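Local coordinates for protein transcriptional regulator AefR (Pseudomonas syringae pv. tomato, PDB 3CDL) that probably binds cis-regulatory DNA through a helix-turn-helix motif as a TetR-family transcription factor, at residues S135-A140 / G145-V150. Residues are numbered along the deposited sequence; the frame is centred on the assembly and turned at random.
Sequences SAWIRA and GRLKPV
Within the C-terminal domain of this TetR-family regulator, helix 133-143 ends in a Schellman motif, and the loop that follows turns back so that L147 packs on I138 and W137 of the same helix. Positive phi at G145 (70°), with two bonds back into the last helical turn, identifies the motif. The closest CA pair is I138 and L147, 7.3 Å apart, and no hydrogen bond joins the two segments, so the contact rests on apolar packing. One methyl does most of the touching: L147 CD1 lies 3.9 Å from I138 CG2 and 4.2 Å from I138 CG1, meeting both branches of the isoleucine. It also comes within 4.0 Å of the backbone O of I138, a van der Waals approach to the helix surface. The same CD1 also reaches W137 CZ3 at 4.2 Å, meeting the indole obliquely, while the two side chains run nearly at right angles. W137 carries its ring to this point because CG is anti to the backbone N (chi1 -172°), which brings the six-membered ring nearer the loop than the CB is. The indole NE1 is hydrogen-bonded to Q85 OE1, a second hold on the ring. All three touching residues are buried, and their other neighbours place the contact between several helices: W137 packs on L86 and L89 of helix 82-97, I138 on M159 of helix 152-167 and F195 of helix 181-199, and L147 on L196 and Y199 of that last helix.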
loop_
_atom_site.group_PDB
_atom_site.type_symbol
_atom_site.label_atom_id
_atom_site.label_comp_id
_atom_site.label_asym_id
_atom_site.label_seq_id
_atom_site.Cartn_x
_atom_site.Cartn_y
_atom_site.Cartn_z
ATOM N N SER B 135 -3.109 2.692 -18.314
ATOM C CA SER B 135 -2.723 1.633 -19.219
ATOM C C SER B 135 -3.164 1.914 -20.652
ATOM O O SER B 135 -2.357 1.883 -21.576
ATOM C CB SER B 135 -3.340 0.334 -18.725
ATOM O OG SER B 135 -2.602 -0.771 -19.189
ATOM N N ALA B 136 -4.448 2.197 -20.837
ATOM C CA ALA B 136 -5.004 2.396 -22.167
ATOM C C ALA B 136 -4.236 3.484 -22.921
ATOM O O ALA B 136 -3.921 3.340 -24.106
ATOM C CB ALA B 136 -6.487 2.743 -22.063
ATOM N N TRP B 137 -3.921 4.557 -22.204
ATOM C CA TRP B 137 -3.205 5.704 -22.738
ATOM C C TRP B 137 -1.775 5.347 -23.129
ATOM O O TRP B 137 -1.361 5.618 -24.260
ATOM C CB TRP B 137 -3.203 6.817 -21.689
ATOM C CG TRP B 137 -2.672 8.141 -22.156
ATOM C CD1 TRP B 137 -3.366 9.130 -22.817
ATOM C CD2 TRP B 137 -1.345 8.638 -21.972
ATOM N NE1 TRP B 137 -2.539 10.201 -23.058
ATOM C CE2 TRP B 137 -1.297 9.927 -22.541
ATOM C CE3 TRP B 137 -0.189 8.117 -21.377
ATOM C CZ2 TRP B 137 -0.136 10.695 -22.543
ATOM C CZ3 TRP B 137 0.962 8.886 -21.371
ATOM C CH2 TRP B 137 0.980 10.159 -21.955
ATOM N N ILE B 138 -1.031 4.740 -22.195
ATOM C CA ILE B 138 0.357 4.330 -22.440
ATOM C C ILE B 138 0.477 3.499 -23.721
ATOM O O ILE B 138 1.352 3.758 -24.543
ATOM C CB ILE B 138 0.992 3.594 -21.200
ATOM C CG1 ILE B 138 1.219 4.572 -20.045
ATOM C CG2 ILE B 138 2.315 2.927 -21.555
ATOM C CD1 ILE B 138 1.118 3.944 -18.650
ATOM N N ARG B 139 -0.407 2.511 -23.874
ATOM C CA ARG B 139 -0.514 1.691 -25.083
ATOM C C ARG B 139 -0.779 2.542 -26.331
ATOM O O ARG B 139 -0.138 2.340 -27.361
ATOM C CB ARG B 139 -1.607 0.625 -24.904
ATOM C CG ARG B 139 -1.904 -0.247 -26.133
ATOM C CD ARG B 139 -2.596 -1.587 -25.789
ATOM N NE ARG B 139 -3.287 -1.549 -24.502
ATOM C CZ ARG B 139 -2.967 -2.302 -23.451
ATOM N NH1 ARG B 139 -3.642 -2.162 -22.306
ATOM N NH2 ARG B 139 -1.982 -3.195 -23.541
ATOM N N ALA B 140 -1.712 3.490 -26.242
ATOM C CA ALA B 140 -1.975 4.400 -27.363
ATOM C C ALA B 140 -0.759 5.283 -27.707
ATOM O O ALA B 140 -0.362 5.383 -28.880
ATOM C CB ALA B 140 -3.199 5.249 -27.083
ATOM N N GLY B 145 4.323 6.007 -31.324
ATOM C CA GLY B 145 5.776 6.096 -31.261
ATOM C C GLY B 145 6.292 7.260 -30.445
ATOM O O GLY B 145 7.342 7.817 -30.770
ATOM N N ARG B 146 5.559 7.621 -29.384
ATOM C CA ARG B 146 5.937 8.734 -28.505
ATOM C C ARG B 146 6.406 8.269 -27.145
ATOM O O ARG B 146 7.012 9.030 -26.378
ATOM C CB ARG B 146 4.794 9.733 -28.357
ATOM C CG ARG B 146 4.726 10.717 -29.539
ATOM C CD ARG B 146 4.374 12.117 -29.071
ATOM N NE ARG B 146 2.928 12.323 -29.095
ATOM C CZ ARG B 146 2.298 13.406 -28.638
ATOM N NH1 ARG B 146 0.968 13.474 -28.731
ATOM N NH2 ARG B 146 2.983 14.411 -28.084
ATOM N N LEU B 147 6.110 7.013 -26.846
ATOM C CA LEU B 147 6.550 6.397 -25.613
ATOM C C LEU B 147 7.354 5.161 -25.946
ATOM O O LEU B 147 7.208 4.579 -27.016
ATOM C CB LEU B 147 5.377 6.033 -24.710
ATOM C CG LEU B 147 4.750 7.045 -23.756
ATOM C CD1 LEU B 147 3.871 6.266 -22.807
ATOM C CD2 LEU B 147 5.787 7.903 -22.976
ATOM N N LYS B 148 8.225 4.787 -25.021
ATOM C CA LYS B 148 9.185 3.737 -25.255
ATOM C C LYS B 148 8.513 2.387 -24.997
ATOM O O LYS B 148 7.618 2.293 -24.157
ATOM C CB LYS B 148 10.435 4.058 -24.412
ATOM C CG LYS B 148 11.129 2.964 -23.630
ATOM C CD LYS B 148 12.275 3.573 -22.777
ATOM C CE LYS B 148 13.012 4.748 -23.492
ATOM N NZ LYS B 148 13.879 5.558 -22.548
ATOM N N PRO B 149 8.873 1.352 -25.768
ATOM C CA PRO B 149 8.291 0.021 -25.550
ATOM C C PRO B 149 8.469 -0.520 -24.125
ATOM O O PRO B 149 9.588 -0.648 -23.637
ATOM C CB PRO B 149 9.055 -0.856 -26.541
ATOM C CG PRO B 149 10.284 -0.065 -26.886
ATOM C CD PRO B 149 9.816 1.345 -26.892
ATOM N N VAL B 150 7.358 -0.794 -23.457
ATOM C CA VAL B 150 7.347 -1.489 -22.180
ATOM C C VAL B 150 5.931 -2.043 -22.060
ATOM O O VAL B 150 5.056 -1.582 -22.780
ATOM C CB VAL B 150 7.751 -0.533 -20.980
ATOM C CG1 VAL B 150 6.850 0.709 -20.899
ATOM C CG2 VAL B 150 7.779 -1.282 -19.668
#